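Local structure of quercetin 2,3-dioxygenase (Escherichia coli, 1TQ5) at residues L143-D148 with M160-W165; R181-Q186 with V223-L228. The protein cleaves the flavonol quercetin with dioxygen, releasing carbon monoxide, in vitro as a divalent-metal-dependent pirin-family bicupin whose physiological role is unknown. One frame throughout, in Å; residues are numbered along the deposited sequence.

Contact 1: residues L143-D148 with M160-W165; sequences LVLSPD and MELYRW
A classic beta bulge joins two antiparallel strands of the C-terminal cupin domain here: Val144 and Leu145 both face Leu162. The carbonyl oxygen of Leu162 receives two amides, Val144 N at 2.8 Å and, more weakly, Leu145 N at 3.3 Å. In return Leu162 N gives a hydrogen bond of 3.1 Å to Leu145 O, reaching it from above the carbonyl plane. The extra residue shifts the register by one between the Leu143–Tyr163 pair and the Leu145–Leu162 pair.

The side chains divide between the two faces of the sheet. On one, CG of Leu143 stands anti to the backbone N (chi1 -174°), which carries the CD1 methyl over a face of the Tyr163 ring, 3.9 Å from its centroid and offset toward the rim; this CH-pi contact suits a branched aliphatic chain beside a flat aromatic. The phenol has a polar end to place as well, and Tyr163 OH donates to Glu161 OE1 over 2.9 Å, coming from above the carboxylate plane, while Glu161 OE2 forms a salt bridge with Arg150. On the other face Leu145 and Leu162 lie side by side and point the same way, CD1 of Leu145 meeting CD2 of Leu162 at 3.8 Å. Met160, present as selenomethionine, brings its SE atom 4.2 Å from CB of Leu145, and Leu145 also touches Ile92 of strand 90-94, in the N-terminal half. Aliphatic side chains fit this buried face, whose contact with strand 90-94 is consistent with the face-to-face packing of the two domains, and the bulged antiparallel pair is part of the cupin beta-sandwich.

Contact 2: residues R181-Q186 with V223-L228; sequences RRVWIQ and VLLFDL
Bent at chi3 (65°), the side chain of Arg181 turns back to meet Asp227, whose CG stands anti to its own backbone N (chi1 -167°); the two side chains cross at about a right angle, closing one end of an antiparallel strand pair in the C-terminal cupin sheet. In this salt bridge Arg181 NE, at 2.7 Å, and Arg181 NH2, at 2.9 Å, grip side-on the single atom Asp227 OD1, and a water bridges Arg181 NE, weakly, to Asp227 OD2. Leu228 O sits over the centre of one guanidinium face, 3.4 Å above the plane of that group. An alanine in place of Arg181 would probably leave the buried Asp227 carboxylate without its countercharge and uncover the Leu228 carbonyl.

Along the strands, three hydrogen-bonded pairs, Arg182–Leu228, Trp184–Phe226 and Gln186–Leu224, each contribute two backbone bonds. Their side chains share one face, where Trp184 and Phe226 lie side by side, CD1 of Trp184 being 3.8 Å from CD2 of Phe226, with ring planes 68° apart. Beta-branched Val183 and Ile185 suit extended strand and occupy the other face, CG1 of Val183 packing on CG of Leu225 and CG2 of Ile185 on CB of Val223. Gln186 serves the buried indole: Trp184 NE1 donates to Gln186 OE1 over 3.1 Å, nearly straight and in the planes of both the ring and the amide carbonyl.

How the contacts relate
Contacts 1 and 2 have centres about 10 Å apart and lie in one sheet, built mainly by the C-terminal cupin domain, with strand 2-5 from the start of the chain at one edge. Both segments of contact 1 precede those of contact 2 along the chain, yet strands 161-167 and 221-228 are direct neighbours, giving the order 182-187, 221-228, 161-167, 141-146 across the sheet. Probable backbone hydrogen bonds join the two contacts, Trp165 N to Val223 O and Asp227 N to Glu161 O, and Leu162 CD1 packs on Phe226 CE1. Strand 221-228 thus lies between two earlier strands. Both contacts lie away from the metal-binding histidines and glutamate of the N-terminal domain; they form the framework of its structurally similar partner.

Contact 1: residues L143-D148 with M160-W165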
loop_
_atom_site.group_PDB
_atom_site.type_symbol
_atom_site.label_atom_id
_atom_site.label_comp_id
_atom_site.label_asym_id
_atom_site.label_seq_id
_atom_site.Cartn_x
_atom_site.Cartn_y
_atom_site.Cartn_z
ATOM N N LEU A 143 -12.179 3.135 -5.400
ATOM C CA LEU A 143 -12.124 2.545 -4.066
ATOM C C LEU A 143 -11.562 1.124 -4.133
ATOM O O LEU A 143 -12.129 0.254 -4.795
ATOM C CB LEU A 143 -13.526 2.527 -3.460
ATOM C CG LEU A 143 -13.682 2.079 -2.009
ATOM C CD1 LEU A 143 -12.897 3.009 -1.088
ATOM C CD2 LEU A 143 -15.159 2.086 -1.645
ATOM N N VAL A 144 -10.450 0.891 -3.440
ATOM C CA VAL A 144 -9.802 -0.418 -3.444
ATOM C C VAL A 144 -10.116 -1.252 -2.206
ATOM O O VAL A 144 -10.392 -2.450 -2.311
ATOM C CB VAL A 144 -8.271 -0.265 -3.574
ATOM C CG1 VAL A 144 -7.600 -1.630 -3.546
ATOM C CG2 VAL A 144 -7.936 0.457 -4.875
ATOM N N LEU A 145 -10.053 -0.623 -1.036
ATOM C CA LEU A 145 -10.352 -1.305 0.219
ATOM C C LEU A 145 -11.402 -0.511 0.983
ATOM O O LEU A 145 -11.442 0.714 0.904
ATOM C CB LEU A 145 -9.098 -1.434 1.089
ATOM C CG LEU A 145 -7.895 -2.214 0.557
ATOM C CD1 LEU A 145 -6.785 -2.190 1.603
ATOM C CD2 LEU A 145 -8.299 -3.647 0.236
ATOM N N SER A 146 -12.252 -1.224 1.714
ATOM C CA SER A 146 -13.307 -0.615 2.516
ATOM C C SER A 146 -13.691 -1.575 3.632
ATOM O O SER A 146 -13.524 -2.791 3.504
ATOM C CB SER A 146 -14.542 -0.325 1.664
ATOM O OG SER A 146 -14.304 0.765 0.792
ATOM N N PRO A 147 -14.211 -1.041 4.746
ATOM C CA PRO A 147 -14.615 -1.881 5.877
ATOM C C PRO A 147 -15.799 -2.783 5.513
ATOM O O PRO A 147 -15.929 -3.892 6.026
ATOM C CB PRO A 147 -14.993 -0.859 6.952
ATOM C CG PRO A 147 -14.208 0.369 6.572
ATOM C CD PRO A 147 -14.351 0.387 5.077
ATOM N N ASP A 148 -16.659 -2.296 4.624
ATOM C CA ASP A 148 -17.841 -3.048 4.208
ATOM C C ASP A 148 -17.778 -3.547 2.768
ATOM O O ASP A 148 -18.739 -4.131 2.268
ATOM C CB ASP A 148 -19.089 -2.182 4.382
ATOM C CG ASP A 148 -18.920 -0.798 3.789
ATOM O OD1 ASP A 148 -18.397 -0.691 2.659
ATOM O OD2 ASP A 148 -19.317 0.185 4.451
HETATM N N MSE A 160 -10.899 1.579 7.724
HETATM C CA MSE A 160 -10.097 2.373 6.802
HETATM C C MSE A 160 -10.503 2.183 5.349
HETATM O O MSE A 160 -11.015 1.136 4.964
HETATM C CB MSE A 160 -8.609 2.019 6.960
HETATM C CG MSE A 160 -8.193 0.676 6.356
HETATM SE SE MSE A 160 -7.926 0.728 4.555
HETATM C CE MSE A 160 -6.251 1.408 4.511
ATOM N N GLU A 161 -10.269 3.216 4.549
ATOM C CA GLU A 161 -10.563 3.171 3.126
ATOM C C GLU A 161 -9.281 3.468 2.355
ATOM O O GLU A 161 -8.467 4.287 2.783
ATOM C CB GLU A 161 -11.611 4.216 2.755
ATOM C CG GLU A 161 -12.946 4.048 3.440
ATOM C CD GLU A 161 -13.965 5.038 2.923
ATOM O OE1 GLU A 161 -13.630 6.241 2.847
ATOM O OE2 GLU A 161 -15.096 4.621 2.596
ATOM N N LEU A 162 -9.111 2.800 1.222
ATOM C CA LEU A 162 -7.948 2.996 0.367
ATOM C C LEU A 162 -8.444 3.280 -1.044
ATOM O O LEU A 162 -9.275 2.549 -1.581
ATOM C CB LEU A 162 -7.059 1.744 0.347
ATOM C CG LEU A 162 -5.883 1.753 -0.646
ATOM C CD1 LEU A 162 -4.918 2.897 -0.322
ATOM C CD2 LEU A 162 -5.155 0.409 -0.595
ATOM N N TYR A 163 -7.938 4.355 -1.631
ATOM C CA TYR A 163 -8.314 4.744 -2.979
ATOM C C TYR A 163 -7.089 4.773 -3.878
ATOM O O TYR A 163 -5.987 5.096 -3.429
ATOM C CB TYR A 163 -8.914 6.149 -2.986
ATOM C CG TYR A 163 -10.167 6.331 -2.171
ATOM C CD1 TYR A 163 -11.422 6.291 -2.774
ATOM C CD2 TYR A 163 -10.100 6.568 -0.800
ATOM C CE1 TYR A 163 -12.580 6.489 -2.032
ATOM C CE2 TYR A 163 -11.250 6.765 -0.047
ATOM C CZ TYR A 163 -12.487 6.725 -0.671
ATOM O OH TYR A 163 -13.633 6.916 0.071
ATOM N N ARG A 164 -7.283 4.408 -5.140
ATOM C CA ARG A 164 -6.222 4.497 -6.131
ATOM C C ARG A 164 -6.724 5.678 -6.956
ATOM O O ARG A 164 -7.795 5.614 -7.556
ATOM C CB ARG A 164 -6.132 3.245 -7.001
ATOM C CG ARG A 164 -5.145 3.418 -8.145
ATOM C CD ARG A 164 -4.848 2.116 -8.872
ATOM N NE ARG A 164 -6.037 1.472 -9.421
ATOM C CZ ARG A 164 -6.002 0.366 -10.159
ATOM N NH1 ARG A 164 -7.128 -0.162 -10.619
ATOM N NH2 ARG A 164 -4.838 -0.210 -10.441
ATOM N N TRP A 165 -5.953 6.759 -6.965
ATOM C CA TRP A 165 -6.345 7.978 -7.655
ATOM C C TRP A 165 -5.467 8.288 -8.865
ATOM O O TRP A 165 -4.289 8.622 -8.718
ATOM C CB TRP A 165 -6.267 9.145 -6.664
ATOM C CG TRP A 165 -7.333 10.181 -6.813
ATOM C CD1 TRP A 165 -7.898 10.624 -7.975
ATOM C CD2 TRP A 165 -7.935 10.939 -5.760
ATOM N NE1 TRP A 165 -8.816 11.612 -7.711
ATOM C CE2 TRP A 165 -8.859 11.826 -6.358
ATOM C CE3 TRP A 165 -7.786 10.957 -4.367
ATOM C CZ2 TRP A 165 -9.631 12.721 -5.610
ATOM C CZ3 TRP A 165 -8.553 11.848 -3.622
ATOM C CH2 TRP A 165 -9.465 12.717 -4.248
#

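Contact 2: residues R181-Q186 with V223-L228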
loop_
_atom_site.group_PDB
_atom_site.type_symbol
_atom_site.label_atom_id
_atom_site.label_comp_id
_atom_site.label_asym_id
_atom_site.label_seq_id
_atom_site.Cartn_x
_atom_site.Cartn_y
_atom_site.Cartn_z
ATOM N N ARG A 181 -9.328 11.902 12.029
ATOM C CA ARG A 181 -8.852 10.895 11.092
ATOM C C ARG A 181 -7.571 11.350 10.410
ATOM O O ARG A 181 -7.334 12.545 10.240
ATOM C CB ARG A 181 -9.938 10.568 10.058
ATOM C CG ARG A 181 -11.176 9.917 10.681
ATOM C CD ARG A 181 -12.176 9.439 9.639
ATOM N NE ARG A 181 -11.656 8.357 8.804
ATOM C CZ ARG A 181 -11.382 7.129 9.239
ATOM N NH1 ARG A 181 -11.574 6.808 10.512
ATOM N NH2 ARG A 181 -10.918 6.219 8.394
ATOM N N ARG A 182 -6.745 10.386 10.026
ATOM C CA ARG A 182 -5.480 10.688 9.388
ATOM C C ARG A 182 -5.427 10.164 7.962
ATOM O O ARG A 182 -6.161 9.246 7.599
ATOM C CB ARG A 182 -4.343 10.092 10.211
ATOM C CG ARG A 182 -4.348 10.556 11.657
ATOM C CD ARG A 182 -2.996 10.351 12.288
ATOM N NE ARG A 182 -2.920 10.923 13.624
ATOM C CZ ARG A 182 -1.797 11.007 14.325
ATOM N NH1 ARG A 182 -0.662 10.555 13.808
ATOM N NH2 ARG A 182 -1.806 11.539 15.540
ATOM N N VAL A 183 -4.546 10.751 7.160
ATOM C CA VAL A 183 -4.409 10.354 5.770
ATOM C C VAL A 183 -2.968 10.188 5.321
ATOM O O VAL A 183 -2.104 11.008 5.633
ATOM C CB VAL A 183 -5.072 11.389 4.830
ATOM C CG1 VAL A 183 -4.759 11.058 3.378
ATOM C CG2 VAL A 183 -6.569 11.409 5.051
ATOM N N TRP A 184 -2.714 9.108 4.592
ATOM C CA TRP A 184 -1.394 8.879 4.048
ATOM C C TRP A 184 -1.547 8.804 2.548
ATOM O O TRP A 184 -2.411 8.090 2.027
ATOM C CB TRP A 184 -0.771 7.578 4.541
ATOM C CG TRP A 184 0.617 7.377 3.999
ATOM C CD1 TRP A 184 0.959 6.869 2.771
ATOM C CD2 TRP A 184 1.850 7.698 4.651
ATOM N NE1 TRP A 184 2.325 6.853 2.625
ATOM C CE2 TRP A 184 2.897 7.355 3.762
ATOM C CE3 TRP A 184 2.175 8.240 5.900
ATOM C CZ2 TRP A 184 4.248 7.535 4.088
ATOM C CZ3 TRP A 184 3.522 8.418 6.222
ATOM C CH2 TRP A 184 4.538 8.063 5.319
ATOM N N ILE A 185 -0.731 9.575 1.852
ATOM C CA ILE A 185 -0.768 9.547 0.411
ATOM C C ILE A 185 0.587 9.070 -0.075
ATOM O O ILE A 185 1.625 9.652 0.262
ATOM C CB ILE A 185 -1.063 10.932 -0.177
ATOM C CG1 ILE A 185 -2.488 11.349 0.204
ATOM C CG2 ILE A 185 -0.871 10.895 -1.694
ATOM C CD1 ILE A 185 -2.885 12.714 -0.286
ATOM N N GLN A 186 0.563 8.000 -0.860
ATOM C CA GLN A 186 1.769 7.422 -1.428
ATOM C C GLN A 186 1.699 7.667 -2.932
ATOM O O GLN A 186 0.751 7.227 -3.593
ATOM C CB GLN A 186 1.806 5.917 -1.164
ATOM C CG GLN A 186 3.107 5.227 -1.587
ATOM C CD GLN A 186 4.319 5.759 -0.845
ATOM O OE1 GLN A 186 4.206 6.276 0.273
ATOM N NE2 GLN A 186 5.491 5.631 -1.461
ATOM N N VAL A 223 -1.842 8.133 -7.240
ATOM C CA VAL A 223 -1.528 8.066 -5.824
ATOM C C VAL A 223 -2.480 7.119 -5.134
ATOM O O VAL A 223 -3.587 6.856 -5.615
ATOM C CB VAL A 223 -1.653 9.443 -5.122
ATOM C CG1 VAL A 223 -0.689 10.439 -5.741
ATOM C CG2 VAL A 223 -3.090 9.946 -5.213
ATOM N N LEU A 224 -2.020 6.592 -4.006
ATOM C CA LEU A 224 -2.817 5.707 -3.179
ATOM C C LEU A 224 -3.171 6.594 -1.997
ATOM O O LEU A 224 -2.287 7.199 -1.384
ATOM C CB LEU A 224 -1.990 4.511 -2.700
ATOM C CG LEU A 224 -1.433 3.562 -3.770
ATOM C CD1 LEU A 224 -0.675 2.440 -3.099
ATOM C CD2 LEU A 224 -2.576 2.994 -4.612
ATOM N N LEU A 225 -4.459 6.697 -1.695
ATOM C CA LEU A 225 -4.882 7.528 -0.585
ATOM C C LEU A 225 -5.472 6.656 0.504
ATOM O O LEU A 225 -6.514 6.019 0.320
ATOM C CB LEU A 225 -5.900 8.578 -1.045
ATOM C CG LEU A 225 -6.241 9.656 -0.003
ATOM C CD1 LEU A 225 -6.578 10.970 -0.698
ATOM C CD2 LEU A 225 -7.399 9.185 0.868
ATOM N N PHE A 226 -4.772 6.617 1.632
ATOM C CA PHE A 226 -5.187 5.834 2.787
ATOM C C PHE A 226 -5.952 6.726 3.753
ATOM O O PHE A 226 -5.373 7.663 4.294
ATOM C CB PHE A 226 -3.959 5.292 3.517
ATOM C CG PHE A 226 -3.157 4.301 2.727
ATOM C CD1 PHE A 226 -3.413 2.938 2.830
ATOM C CD2 PHE A 226 -2.112 4.727 1.913
ATOM C CE1 PHE A 226 -2.632 2.013 2.137
ATOM C CE2 PHE A 226 -1.327 3.819 1.219
ATOM C CZ PHE A 226 -1.587 2.455 1.332
ATOM N N ASP A 227 -7.240 6.451 3.957
ATOM C CA ASP A 227 -8.062 7.215 4.911
ATOM C C ASP A 227 -8.062 6.347 6.175
ATOM O O ASP A 227 -8.758 5.329 6.245
ATOM C CB ASP A 227 -9.495 7.375 4.390
ATOM C CG ASP A 227 -10.294 8.419 5.173
ATOM O OD1 ASP A 227 -10.347 8.329 6.419
ATOM O OD2 ASP A 227 -10.871 9.331 4.538
ATOM N N LEU A 228 -7.291 6.763 7.173
ATOM C CA LEU A 228 -7.120 5.992 8.398
ATOM C C LEU A 228 -7.823 6.489 9.660
ATOM O O LEU A 228 -8.082 7.679 9.819
ATOM C CB LEU A 228 -5.619 5.873 8.667
ATOM C CG LEU A 228 -4.843 5.346 7.458
ATOM C CD1 LEU A 228 -3.398 5.822 7.488
ATOM C CD2 LEU A 228 -4.941 3.829 7.442
HETATM O O HOH W 1 -12.427 10.308 6.757
#